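Local coordinates for antifreeze protein (Uncultured bacterium, PDB 6EIO) that binds ice, apparently through two of its faces, and so probably restrains the growth of ice crystals, at residues H77-A81 with I82-A86; Y122-T125 with S126-V130; Q85-L88 with D89-T92; V219-G223 with N224-L228. One frame throughout, in Å; residues are numbered along the deposited sequence. Where two conformers were deposited one is given.

Interaction 1 of 4, residues H77-A81 with I82-A86; sequences HINDA and IANQA
The imidazole of His77 is overlapped on one face by Ile82, whose CB stands 4.3 Å from the ring centroid in a CH-pi contact, displaced toward the rim, while Ile82 CD1 approaches His77 CE1 at 3.8 Å. At the ring's edge His77 ND1 donates to Asp80 OD2 over 2.7 Å, a nearly straight bond that lies in the imidazole plane and uses the syn lone pair of the oxygen. The other oxygen, Asp80 OD1, accepts from Ala83 N at 2.9 Å, 30° out of the carboxylate plane, which makes Asp80 the N-cap of helix 81-99. A chi1 of 71° tucks Asp80 CG over its own backbone, and from there the two oxygens can reach Ala83 N and His77 ND1. With an alanine here, Ala83 N and His77 ND1 would probably lose their acceptor, and the imidazole would be freer to rotate. Water supplements these bonds: one molecule joins Asp80 OD2, weakly, to Ile82 N, and another bridges Asn79 O and Asn84 ND2. Beyond the turn, Asn79 ND2 donates to Gly61 O and Asn84 OD1 bonds to Ser59 OG, while the ring of Phe36 meets that of His77. Because the carboxylate faces the positive end of the helix dipole and also holds an imidazole N-H, its negative charge is likely to be stabilised, and a protonated His77 might be favoured in turn.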
ATOM      1  N   HIS A  77       3.204  15.306  10.728  1.00  5.62           N
ATOM      2  CA  HIS A  77       3.637  14.763  12.010  1.00  6.13           C
ATOM      3  C   HIS A  77       5.073  14.263  11.865  1.00  5.99           C
ATOM      4  O   HIS A  77       5.297  13.206  11.266  1.00  6.57           O
ATOM      5  CB  HIS A  77       2.726  13.606  12.404  1.00  6.43           C
ATOM      6  CG  HIS A  77       1.332  14.014  12.750  1.00  6.19           C
ATOM      7  ND1 HIS A  77       1.038  14.654  13.931  1.00  6.68           N
ATOM      8  CD2 HIS A  77       0.145  13.860  12.109  1.00  6.51           C
ATOM      9  CE1 HIS A  77      -0.263  14.887  13.995  1.00  7.17           C
ATOM     10  NE2 HIS A  77      -0.836  14.408  12.909  1.00  6.76           N
ATOM     11  N   ILE A  78       6.029  15.025  12.398  1.00  6.41           N
ATOM     12  CA  ILE A  78       7.447  14.681  12.327  1.00  6.64           C
ATOM     13  C   ILE A  78       7.958  14.490  13.748  1.00  6.94           C
ATOM     14  O   ILE A  78       7.996  15.434  14.545  1.00  7.52           O
ATOM     15  CB  ILE A  78       8.292  15.734  11.601  1.00  7.50           C
ATOM     16  CG1 ILE A  78       7.777  15.973  10.186  1.00  8.38           C
ATOM     17  CG2 ILE A  78       9.747  15.286  11.585  1.00  8.76           C
ATOM     18  CD1 ILE A  78       8.506  17.076   9.448  1.00 14.57           C
ATOM     19  N   ASN A  79       8.329  13.257  14.080  1.00  7.30           N
ATOM     20  CA  ASN A  79       8.955  12.959  15.369  1.00  8.17           C
ATOM     21  C   ASN A  79       8.126  13.459  16.544  1.00  8.40           C
ATOM     22  O   ASN A  79       8.659  13.865  17.572  1.00 11.62           O
ATOM     23  CB  ASN A  79      10.395  13.472  15.424  1.00  9.16           C
ATOM     24  CG  ASN A  79      11.269  12.719  14.466  1.00  8.97           C
ATOM     25  OD1 ASN A  79      11.124  11.494  14.347  1.00  9.72           O
ATOM     26  ND2 ASN A  79      12.131  13.415  13.740  1.00 11.99           N
ATOM     27  N   ASP A  80       6.820  13.390  16.411  1.00  8.39           N
ATOM     28  CA  ASP A  80       5.904  13.773  17.463  1.00  7.83           C
ATOM     29  C   ASP A  80       5.197  12.533  18.010  1.00  6.32           C
ATOM     30  O   ASP A  80       5.462  11.393  17.615  1.00  6.05           O
ATOM     31  CB  ASP A  80       4.969  14.870  16.956  1.00  9.28           C
ATOM     32  CG  ASP A  80       3.952  14.387  15.939  1.00  7.60           C
ATOM     33  OD1 ASP A  80       4.101  13.267  15.411  1.00  8.03           O
ATOM     34  OD2 ASP A  80       2.985  15.158  15.678  1.00  7.86           O
ATOM     35  N   ALA A  81       4.295  12.741  18.955  1.00  7.02           N
ATOM     36  CA  ALA A  81       3.693  11.601  19.617  1.00  6.69           C
ATOM     37  C   ALA A  81       2.986  10.678  18.616  1.00  6.08           C
ATOM     38  O   ALA A  81       3.126   9.444  18.663  1.00  6.81           O
ATOM     39  CB  ALA A  81       2.713  12.109  20.667  1.00  8.40           C
ATOM     40  N   ILE A  82       2.188  11.254  17.719  1.00  6.23           N
ATOM     41  CA  ILE A  82       1.416  10.438  16.791  1.00  5.96           C
ATOM     42  C   ILE A  82       2.336   9.747  15.789  1.00  5.73           C
ATOM     43  O   ILE A  82       2.165   8.546  15.519  1.00  6.06           O
ATOM     44  CB  ILE A  82       0.299  11.269  16.112  1.00  6.81           C
ATOM     45  CG1 ILE A  82      -0.756  11.663  17.129  1.00  8.29           C
ATOM     46  CG2 ILE A  82      -0.313  10.513  14.952  1.00  9.59           C
ATOM     47  CD1 ILE A  82      -1.819  12.599  16.619  1.00 12.68           C
ATOM     48  N   ALA A  83       3.311  10.464  15.218  1.00  5.88           N
ATOM     49  CA  ALA A  83       4.202   9.806  14.263  1.00  6.00           C
ATOM     50  C   ALA A  83       4.978   8.679  14.925  1.00  5.51           C
ATOM     51  O   ALA A  83       5.164   7.609  14.329  1.00  5.73           O
ATOM     52  CB  ALA A  83       5.186  10.786  13.631  1.00  7.67           C
ATOM     53  N   ASN A  84       5.474   8.909  16.141  1.00  6.27           N
ATOM     54  CA  ASN A  84       6.284   7.884  16.778  1.00  6.39           C
ATOM     55  C   ASN A  84       5.453   6.636  17.058  1.00  5.83           C
ATOM     56  O   ASN A  84       5.916   5.506  16.856  1.00  6.39           O
ATOM     57  CB  ASN A  84       6.918   8.427  18.056  1.00  7.51           C
ATOM     58  CG  ASN A  84       8.008   9.458  17.780  1.00  8.15           C
ATOM     59  OD1 ASN A  84       8.405   9.726  16.650  1.00  9.24           O
ATOM     60  ND2 ASN A  84       8.455  10.083  18.849  1.00 11.40           N
ATOM     61  N   GLN A  85       4.211   6.814  17.523  1.00  5.78           N
ATOM     62  CA  GLN A  85       3.352   5.658  17.745  1.00  5.74           C
ATOM     63  C   GLN A  85       3.007   4.983  16.419  1.00  5.52           C
ATOM     64  O   GLN A  85       2.928   3.748  16.335  1.00  5.93           O
ATOM     65  CB  GLN A  85       2.080   6.042  18.506  1.00  6.93           C
ATOM     66  CG  GLN A  85       1.263   4.826  18.915  1.00  6.51           C
ATOM     67  CD  GLN A  85       1.997   3.933  19.879  1.00  6.67           C
ATOM     68  OE1 GLN A  85       2.509   4.408  20.892  1.00  7.12           O
ATOM     69  NE2 GLN A  85       2.050   2.643  19.590  1.00  8.80           N
ATOM     70  N   ALA A  86       2.806   5.775  15.366  1.00  5.25           N
ATOM     71  CA  ALA A  86       2.466   5.191  14.077  1.00  5.35           C
ATOM     72  C   ALA A  86       3.597   4.312  13.556  1.00  5.07           C
ATOM     73  O   ALA A  86       3.331   3.283  12.934  1.00  5.51           O
ATOM     74  CB  ALA A  86       2.100   6.284  13.079  1.00  5.56           C
TER
HETATM   75  O   HOH W   1      11.658  10.301  16.842  1.00 16.19           O
HETATM   76  O   HOH W   2      10.582  12.062  18.983  1.00 22.01           O
HETATM   77  O   HOH W   3       1.385  14.167  17.893  1.00 29.59           O

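Interaction 2 of 4, residues Y122-T125 with S126-V130; sequences YKST and SSLAV
Ser124 and Ser126 meet through a single hydroxyl-to-carbonyl bond, in which Ser124 OG donates to Ser126 O over 2.7 Å. The donor does not come in on a lone pair but stands above the carbonyl plane, 54° out of it. What brings it there is the first torsion of Ser124, chi1 -178°, which swings the hydroxyl away from its own backbone nitrogen and across the inside of the bend. Leu128 closes over the same hydroxyl with apolar carbon, its CD1 lying 4.1 Å from Ser124 OG and 4.2 Å from Ser124 CB. This is a corner of the beta-helix found in the ice-binding-like family: strand 120-124 ends on one face, the chain bends through Thr125 to Ser127, and strand 128-130 sets off on the next. On the outer side of the corner a water spans two more hydroxyls, 2.9 Å from Thr125 OG1 and 2.8 Å from Ser126 OG. Coils stacked on either side hold this turn in place, strand 120-124 running parallel to strands 106-107 and 147-151, and strand 128-130 to 110-111 and 155-157. Toward the interior, Leu128 packs against Ile112, Ile149 and Ile151, while Ser109 of an adjoining coil touches the side chains of both Ser124 and Ser126.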
ATOM      1  N   TYR A 122      -1.941 -14.345  -0.200  1.00  5.83           N
ATOM      2  CA  TYR A 122      -1.058 -14.602  -1.325  1.00  6.07           C
ATOM      3  C   TYR A 122       0.376 -14.392  -0.881  1.00  5.91           C
ATOM      4  O   TYR A 122       0.658 -13.460  -0.115  1.00  6.90           O
ATOM      5  CB  TYR A 122      -1.358 -13.639  -2.468  1.00  5.74           C
ATOM      6  CG  TYR A 122      -2.737 -13.833  -3.050  1.00  5.81           C
ATOM      7  CD1 TYR A 122      -3.854 -13.170  -2.528  1.00  5.73           C
ATOM      8  CD2 TYR A 122      -2.936 -14.715  -4.099  1.00  6.07           C
ATOM      9  CE1 TYR A 122      -5.117 -13.365  -3.055  1.00  5.69           C
ATOM     10  CE2 TYR A 122      -4.189 -14.921  -4.637  1.00  6.24           C
ATOM     11  CZ  TYR A 122      -5.281 -14.234  -4.123  1.00  5.65           C
ATOM     12  OH  TYR A 122      -6.502 -14.457  -4.699  1.00  6.07           O
ATOM     13  N   LYS A 123       1.279 -15.222  -1.401  1.00  5.96           N
ATOM     14  CA  LYS A 123       2.693 -15.115  -1.071  1.00  6.42           C
ATOM     15  C   LYS A 123       3.543 -15.176  -2.332  1.00  6.34           C
ATOM     16  O   LYS A 123       3.462 -16.137  -3.108  1.00  7.30           O
ATOM     17  CB  LYS A 123       3.118 -16.235  -0.126  1.00  8.17           C
ATOM     18  CG  LYS A 123       4.579 -16.194   0.244  1.00 11.96           C
ATOM     19  CD  LYS A 123       4.922 -17.278   1.249  1.00 15.56           C
ATOM     20  CE  LYS A 123       6.306 -17.063   1.841  1.00 23.31           C
ATOM     21  NZ  LYS A 123       6.427 -15.733   2.522  1.00 37.48           N
ATOM     22  N   SER A 124       4.381 -14.160  -2.494  1.00  6.06           N
ATOM     23  CA  SER A 124       5.395 -14.105  -3.539  1.00  6.63           C
ATOM     24  C   SER A 124       6.766 -14.273  -2.909  1.00  6.74           C
ATOM     25  O   SER A 124       7.155 -13.500  -2.030  1.00  7.61           O
ATOM     26  CB  SER A 124       5.329 -12.772  -4.279  1.00  7.52           C
ATOM     27  OG  SER A 124       6.287 -12.737  -5.326  1.00  9.76           O
ATOM     28  N   THR A 125       7.512 -15.273  -3.367  1.00  7.30           N
ATOM     29  CA  THR A 125       8.858 -15.516  -2.870  1.00  8.50           C
ATOM     30  C   THR A 125       9.912 -14.744  -3.655  1.00  7.63           C
ATOM     31  O   THR A 125      11.101 -14.882  -3.363  1.00 10.28           O
ATOM     32  CB  THR A 125       9.188 -17.012  -2.912  1.00 11.79           C
ATOM     33  OG1 THR A 125       9.096 -17.463  -4.264  1.00 13.84           O
ATOM     34  CG2 THR A 125       8.236 -17.812  -2.023  1.00 16.05           C
ATOM     35  N   SER A 126       9.502 -13.974  -4.655  1.00  6.71           N
ATOM     36  CA  SER A 126      10.405 -13.130  -5.432  1.00  7.05           C
ATOM     37  C   SER A 126       9.693 -11.793  -5.676  1.00  6.80           C
ATOM     38  O   SER A 126       8.702 -11.460  -5.013  1.00  8.14           O
ATOM     39  CB  SER A 126      10.839 -13.880  -6.705  1.00  7.91           C
ATOM     40  OG  SER A 126       9.714 -14.259  -7.476  1.00  8.60           O
ATOM     41  N   SER A 127      10.171 -11.020  -6.640  1.00  6.75           N
ATOM     42  CA  SER A 127       9.549  -9.732  -6.890  0.52  6.16           C
ATOM     43  C   SER A 127       8.167  -9.919  -7.514  1.00  5.84           C
ATOM     44  O   SER A 127       7.921 -10.850  -8.290  1.00  6.68           O
ATOM     45  CB  SER A 127      10.412  -8.882  -7.822  0.52  6.33           C
ATOM     46  OG  SER A 127      11.592  -8.423  -7.178  0.52  6.95           O
ATOM     47  N   LEU A 128       7.254  -9.007  -7.151  1.00  5.80           N
ATOM     48  CA  LEU A 128       5.896  -8.991  -7.668  1.00  5.41           C
ATOM     49  C   LEU A 128       5.730  -7.703  -8.467  1.00  5.46           C
ATOM     50  O   LEU A 128       6.201  -6.643  -8.042  1.00  6.46           O
ATOM     51  CB  LEU A 128       4.883  -9.035  -6.522  1.00  5.75           C
ATOM     52  CG  LEU A 128       3.451  -9.385  -6.927  1.00  6.05           C
ATOM     53  CD1 LEU A 128       3.350 -10.828  -7.392  1.00  7.40           C
ATOM     54  CD2 LEU A 128       2.521  -9.135  -5.753  1.00  7.63           C
ATOM     55  N   ALA A 129       5.080  -7.795  -9.626  1.00  5.48           N
ATOM     56  CA  ALA A 129       5.004  -6.647 -10.518  1.00  6.15           C
ATOM     57  C   ALA A 129       3.665  -6.616 -11.225  1.00  5.94           C
ATOM     58  O   ALA A 129       3.045  -7.645 -11.442  1.00  7.33           O
ATOM     59  CB  ALA A 129       6.114  -6.700 -11.566  1.00  9.00           C
ATOM     60  N   VAL A 130       3.230  -5.424 -11.582  1.00  8.45           N
ATOM     61  CA  VAL A 130       2.197  -5.261 -12.589  1.00 12.93           C
ATOM     62  C   VAL A 130       2.913  -4.649 -13.787  1.00 13.91           C
ATOM     63  O   VAL A 130       3.203  -3.451 -13.802  1.00 14.88           O
ATOM     64  CB  VAL A 130       1.027  -4.399 -12.095  1.00 15.96           C
ATOM     65  CG1 VAL A 130      -0.125  -4.501 -13.061  1.00 21.87           C
ATOM     66  CG2 VAL A 130       0.598  -4.810 -10.682  1.00 17.87           C
TER
HETATM   67  O   HOH W   4       9.303 -16.953  -7.105  1.00 15.01           O

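Interaction 3 of 4, residues Q85-L88 with D89-T92; sequences QAKL and DITT
Gln85 to Thr92 form a regular alpha-helical run in which the amides of Asp89, Ile90, Thr91 and Thr92 donate in turn to the carbonyls of Gln85, Ala86, Lys87 and Leu88, at 2.8 to 3.0 Å from N to O. On one flank, the same i to i+4 spacing pairs two polar side chains: Gln85 NE2 donates to Asp89 OD1 over 3.0 Å with an N-H...O angle of 158°. The oxygen lies in the plane of the Gln85 amide, yet the donor meets the carboxylate from above, 40° out of its plane, since the two flat groups are twisted against each other. A bend in the glutamine chain, chi2 63°, folds the amide along the helix toward its partner. Asp89 OD2 is bonded in turn to Ser32 OG, so the carboxylate joins the helix to a loop. Were Asp89 a leucine, the Gln85 amide would probably be free to swing and the Ser32 hydroxyl would lose this partner. Another flank carries Lys87 and Ile90, which lie side by side and point the same way, Lys87 CE touching Ile90 CD1 at 3.9 Å. The lysine chain is curled along its length, and NZ ends on the carbonyl oxygens of Arg215 and Ser59. Ala86, Lys87 and Ile90 all press on Ile39 of strand 36-40, whereas Leu88 and Thr92 are exposed. This is an amphipathic helix laid against a beta-helix, as in the ice-binding-like family, its apolar ridge facing the strands.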
ATOM      1  N   GLN A  85       4.211   6.814  17.523  1.00  5.78           N
ATOM      2  CA  GLN A  85       3.352   5.658  17.745  1.00  5.74           C
ATOM      3  C   GLN A  85       3.007   4.983  16.419  1.00  5.52           C
ATOM      4  O   GLN A  85       2.928   3.748  16.335  1.00  5.93           O
ATOM      5  CB  GLN A  85       2.080   6.042  18.506  1.00  6.93           C
ATOM      6  CG  GLN A  85       1.263   4.826  18.915  1.00  6.51           C
ATOM      7  CD  GLN A  85       1.997   3.933  19.879  1.00  6.67           C
ATOM      8  OE1 GLN A  85       2.509   4.408  20.892  1.00  7.12           O
ATOM      9  NE2 GLN A  85       2.050   2.643  19.590  1.00  8.80           N
ATOM     10  N   ALA A  86       2.806   5.775  15.366  1.00  5.25           N
ATOM     11  CA  ALA A  86       2.466   5.191  14.077  1.00  5.35           C
ATOM     12  C   ALA A  86       3.597   4.312  13.556  1.00  5.07           C
ATOM     13  O   ALA A  86       3.331   3.283  12.934  1.00  5.51           O
ATOM     14  CB  ALA A  86       2.100   6.284  13.079  1.00  5.56           C
ATOM     15  N   LYS A  87       4.857   4.677  13.804  1.00  5.39           N
ATOM     16  CA  LYS A  87       5.954   3.788  13.390  1.00  5.68           C
ATOM     17  C   LYS A  87       5.890   2.458  14.119  1.00  5.66           C
ATOM     18  O   LYS A  87       6.078   1.396  13.511  1.00  6.26           O
ATOM     19  CB  LYS A  87       7.328   4.419  13.613  1.00  6.00           C
ATOM     20  CG  LYS A  87       7.588   5.711  12.855  1.00  6.56           C
ATOM     21  CD  LYS A  87       7.328   5.652  11.363  1.00  8.34           C
ATOM     22  CE  LYS A  87       8.106   4.544  10.630  1.00  8.97           C
ATOM     23  NZ  LYS A  87       9.569   4.532  10.981  1.00 10.21           N
ATOM     24  N   LEU A  88       5.636   2.489  15.431  1.00  5.81           N
ATOM     25  CA  LEU A  88       5.488   1.241  16.182  1.00  6.03           C
ATOM     26  C   LEU A  88       4.345   0.421  15.612  1.00  5.95           C
ATOM     27  O   LEU A  88       4.432  -0.808  15.491  1.00  6.76           O
ATOM     28  CB  LEU A  88       5.223   1.544  17.667  1.00  6.93           C
ATOM     29  CG  LEU A  88       6.355   2.254  18.407  1.00  8.02           C
ATOM     30  CD1 LEU A  88       5.881   2.703  19.783  1.00 12.44           C
ATOM     31  CD2 LEU A  88       7.578   1.354  18.529  1.00 10.78           C
ATOM     32  N   ASP A  89       3.252   1.098  15.261  1.00  5.76           N
ATOM     33  CA  ASP A  89       2.058   0.396  14.805  1.00  5.78           C
ATOM     34  C   ASP A  89       2.219  -0.147  13.385  1.00  5.71           C
ATOM     35  O   ASP A  89       1.647  -1.209  13.077  1.00  5.98           O
ATOM     36  CB  ASP A  89       0.830   1.304  14.956  1.00  5.93           C
ATOM     37  CG  ASP A  89       0.513   1.602  16.414  1.00  6.78           C
ATOM     38  OD1 ASP A  89       1.099   0.985  17.328  1.00  7.72           O
ATOM     39  OD2 ASP A  89      -0.359   2.468  16.631  1.00  7.55           O
ATOM     40  N   ILE A  90       3.006   0.510  12.531  1.00  5.61           N
ATOM     41  CA  ILE A  90       3.269  -0.078  11.220  1.00  5.88           C
ATOM     42  C   ILE A  90       4.256  -1.234  11.316  1.00  5.94           C
ATOM     43  O   ILE A  90       4.158  -2.177  10.520  1.00  6.76           O
ATOM     44  CB  ILE A  90       3.584   0.922  10.084  1.00  6.99           C
ATOM     45  CG1 ILE A  90       4.939   1.574  10.214  1.00  9.42           C
ATOM     46  CG2 ILE A  90       2.455   1.929   9.951  1.00  7.43           C
ATOM     47  CD1 ILE A  90       5.325   2.381   8.976  1.00  9.71           C
ATOM     48  N   THR A  91       5.177  -1.222  12.283  1.00  6.23           N
ATOM     49  CA  THR A  91       5.979  -2.421  12.528  1.00  6.69           C
ATOM     50  C   THR A  91       5.087  -3.584  12.933  1.00  6.34           C
ATOM     51  O   THR A  91       5.207  -4.692  12.397  1.00  6.46           O
ATOM     52  CB  THR A  91       7.034  -2.117  13.580  1.00  7.99           C
ATOM     53  OG1 THR A  91       7.934  -1.164  13.013  1.00  8.63           O
ATOM     54  CG2 THR A  91       7.783  -3.395  14.004  1.00  9.43           C
ATOM     55  N   THR A  92       4.152  -3.337  13.854  1.00  6.29           N
ATOM     56  CA  THR A  92       3.216  -4.385  14.254  1.00  6.18           C
ATOM     57  C   THR A  92       2.439  -4.914  13.048  1.00  5.93           C
ATOM     58  O   THR A  92       2.301  -6.129  12.859  1.00  6.38           O
ATOM     59  CB  THR A  92       2.271  -3.823  15.324  1.00  6.85           C
ATOM     60  OG1 THR A  92       3.058  -3.460  16.454  1.00  7.73           O
ATOM     61  CG2 THR A  92       1.173  -4.817  15.709  1.00  9.01           C
TER

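Interaction 4 of 4, residues V219-G223 with N224-L228; sequences VTMEG and NTFVL
Met221, in one of its two conformers, leans on Phe226 on the inner side of this turn. In that conformer Met221 SD lies 3.3 Å from Phe226 CE1 and 4.3 Å from the ring centroid, a closeness that is less certain because the other copy may differ. The sulfur approaches obliquely, 52° off the ring normal, in a Met-aromatic contact. The firm part of the packing is next to this apolar pair, where the buried amide of Asn224 turns back into the bend. Asn224 OD1 accepts from Glu222 N at 2.8 Å, although the donor stands above the carbonyl plane, and the same oxygen comes within 3.2 Å of Met221 CA. Asn224 ND2 is held by the carbonyls of Ala206 and Asp203. The solvent side is looser: Gly223 takes a positive phi of 53° to make the bend, the CB of Glu222 is directed away from residues 224-228, and Thr225 is exposed. Around this corner of the beta-helix, strand 219-222 lies between strands 43-47 and 200-202, and strand 225-227 between 51-53 and 207-214, while Phe202 meets the Phe226 ring edge-to-face.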
ATOM      1  N   VAL A 219      10.072   7.888   1.421  1.00  6.48           N
ATOM      2  CA  VAL A 219       9.029   8.017   0.413  1.00  6.11           C
ATOM      3  C   VAL A 219       9.411   9.150  -0.527  1.00  6.28           C
ATOM      4  O   VAL A 219       9.647  10.284  -0.091  1.00  7.56           O
ATOM      5  CB  VAL A 219       7.632   8.224   1.018  1.00  6.92           C
ATOM      6  CG1 VAL A 219       6.613   8.414  -0.096  1.00  7.84           C
ATOM      7  CG2 VAL A 219       7.240   7.018   1.854  1.00  7.85           C
ATOM      8  N   THR A 220       9.466   8.821  -1.819  1.00  5.63           N
ATOM      9  CA  THR A 220       9.785   9.760  -2.883  1.00  5.99           C
ATOM     10  C   THR A 220       8.557   9.903  -3.777  1.00  5.40           C
ATOM     11  O   THR A 220       7.960   8.903  -4.172  1.00  5.97           O
ATOM     12  CB  THR A 220      10.993   9.269  -3.690  1.00  6.83           C
ATOM     13  OG1 THR A 220      12.110   9.096  -2.815  1.00  8.68           O
ATOM     14  CG2 THR A 220      11.378  10.232  -4.792  1.00 10.25           C
ATOM     15  N   MET A 221       8.198  11.149  -4.076  1.00  5.81           N
ATOM     16  CA  MET A 221       6.988  11.473  -4.804  0.50  5.67           C
ATOM     17  C   MET A 221       7.306  12.473  -5.909  1.00  5.62           C
ATOM     18  O   MET A 221       8.197  13.320  -5.771  1.00  6.38           O
ATOM     19  CB  MET A 221       5.937  12.058  -3.828  0.50  5.63           C
ATOM     20  CG  MET A 221       5.400  11.034  -2.827  0.50  5.70           C
ATOM     21  SD  MET A 221       4.489  11.790  -1.457  0.50  5.00           S
ATOM     22  CE  MET A 221       5.839  12.571  -0.595  0.50  6.86           C
ATOM     23  N   GLU A 222       6.557  12.381  -6.998  1.00  5.61           N
ATOM     24  CA  GLU A 222       6.646  13.361  -8.077  1.00  5.80           C
ATOM     25  C   GLU A 222       5.251  13.532  -8.681  1.00  5.25           C
ATOM     26  O   GLU A 222       4.714  12.631  -9.320  1.00  5.86           O
ATOM     27  CB  GLU A 222       7.680  12.935  -9.119  1.00  6.66           C
ATOM     28  CG  GLU A 222       7.833  13.974 -10.215  1.00  8.14           C
ATOM     29  CD  GLU A 222       9.110  13.887 -11.053  1.00  8.70           C
ATOM     30  OE1 GLU A 222       9.939  12.994 -10.827  1.00 11.84           O
ATOM     31  OE2 GLU A 222       9.239  14.758 -11.940  1.00  9.20           O
ATOM     32  N   GLY A 223       4.647  14.696  -8.455  1.00  5.33           N
ATOM     33  CA  GLY A 223       3.352  14.988  -9.047  1.00  5.55           C
ATOM     34  C   GLY A 223       2.281  13.943  -8.803  1.00  5.27           C
ATOM     35  O   GLY A 223       1.528  13.606  -9.720  1.00  6.28           O
ATOM     36  N   ASN A 224       2.167  13.448  -7.573  1.00  4.74           N
ATOM     37  CA  ASN A 224       1.247  12.362  -7.283  1.00  4.74           C
ATOM     38  C   ASN A 224      -0.045  12.847  -6.640  1.00  4.72           C
ATOM     39  O   ASN A 224      -0.112  13.936  -6.071  1.00  6.44           O
ATOM     40  CB  ASN A 224       1.914  11.351  -6.344  1.00  5.03           C
ATOM     41  CG  ASN A 224       3.191  10.821  -6.925  1.00  4.68           C
ATOM     42  OD1 ASN A 224       4.269  10.986  -6.345  1.00  5.64           O
ATOM     43  ND2 ASN A 224       3.073  10.201  -8.097  1.00  5.02           N
ATOM     44  N   THR A 225      -1.065  11.986  -6.685  1.00  4.92           N
ATOM     45  CA  THR A 225      -2.290  12.201  -5.930  1.00  4.82           C
ATOM     46  C   THR A 225      -2.458  11.053  -4.947  1.00  4.59           C
ATOM     47  O   THR A 225      -2.528   9.893  -5.354  1.00  5.45           O
ATOM     48  CB  THR A 225      -3.506  12.255  -6.850  1.00  5.89           C
ATOM     49  OG1 THR A 225      -3.268  13.271  -7.813  1.00  8.81           O
ATOM     50  CG2 THR A 225      -4.790  12.531  -6.058  1.00  6.82           C
ATOM     51  N   PHE A 226      -2.545  11.388  -3.660  1.00  4.66           N
ATOM     52  CA  PHE A 226      -2.791  10.412  -2.599  1.00  4.93           C
ATOM     53  C   PHE A 226      -4.110  10.743  -1.916  1.00  4.84           C
ATOM     54  O   PHE A 226      -4.316  11.889  -1.492  1.00  5.27           O
ATOM     55  CB  PHE A 226      -1.686  10.485  -1.525  1.00  5.39           C
ATOM     56  CG  PHE A 226      -0.330  10.051  -1.992  1.00  5.60           C
ATOM     57  CD1 PHE A 226       0.561  10.956  -2.553  1.00  6.13           C
ATOM     58  CD2 PHE A 226       0.059   8.728  -1.833  1.00  6.70           C
ATOM     59  CE1 PHE A 226       1.827  10.533  -2.963  1.00  6.99           C
ATOM     60  CE2 PHE A 226       1.301   8.296  -2.267  1.00  8.01           C
ATOM     61  CZ  PHE A 226       2.185   9.188  -2.837  1.00  7.94           C
ATOM     62  N   VAL A 227      -4.973   9.744  -1.782  1.00  4.79           N
ATOM     63  CA  VAL A 227      -6.161   9.839  -0.945  1.00  4.95           C
ATOM     64  C   VAL A 227      -6.267   8.551  -0.147  1.00  4.83           C
ATOM     65  O   VAL A 227      -5.769   7.501  -0.559  1.00  5.57           O
ATOM     66  CB  VAL A 227      -7.467  10.048  -1.750  1.00  5.63           C
ATOM     67  CG1 VAL A 227      -7.401  11.334  -2.577  1.00  6.42           C
ATOM     68  CG2 VAL A 227      -7.793   8.834  -2.630  1.00  6.29           C
ATOM     69  N   LEU A 228      -6.954   8.625   0.985  1.00  5.05           N
ATOM     70  CA  LEU A 228      -7.242   7.431   1.772  1.00  5.22           C
ATOM     71  C   LEU A 228      -8.328   6.591   1.100  1.00  6.00           C
ATOM     72  O   LEU A 228      -9.091   7.082   0.272  1.00  7.10           O
ATOM     73  CB  LEU A 228      -7.687   7.835   3.176  1.00  5.23           C
ATOM     74  CG  LEU A 228      -6.573   8.451   4.019  1.00  6.44           C
ATOM     75  CD1 LEU A 228      -7.141   9.072   5.283  1.00  8.02           C
ATOM     76  CD2 LEU A 228      -5.539   7.393   4.398  1.00 10.50           C
TER

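Interactions 2 and 4 are corners of the beta-helix, lying about 23 Å apart between centres; each leads from one face to the next, and strands 128-130 and 219-222 lie in the same eight-stranded parallel sheet. Both bury a polar group in the bend beside apolar side chains, a serine hydroxyl in one and an asparagine amide in the other. Interactions 1 and 3 share helix 81-99 and the residues Gln85 and Ala86. Interaction 1 alone is a surface contact, with bridging waters, a helix N-cap and a His-carboxylate bond where strand 76-78 gives way to the helix. Interactions 2, 3 and 4 are partly buried, and interaction 3 divides its chemistry between a polar flank and an apolar ridge.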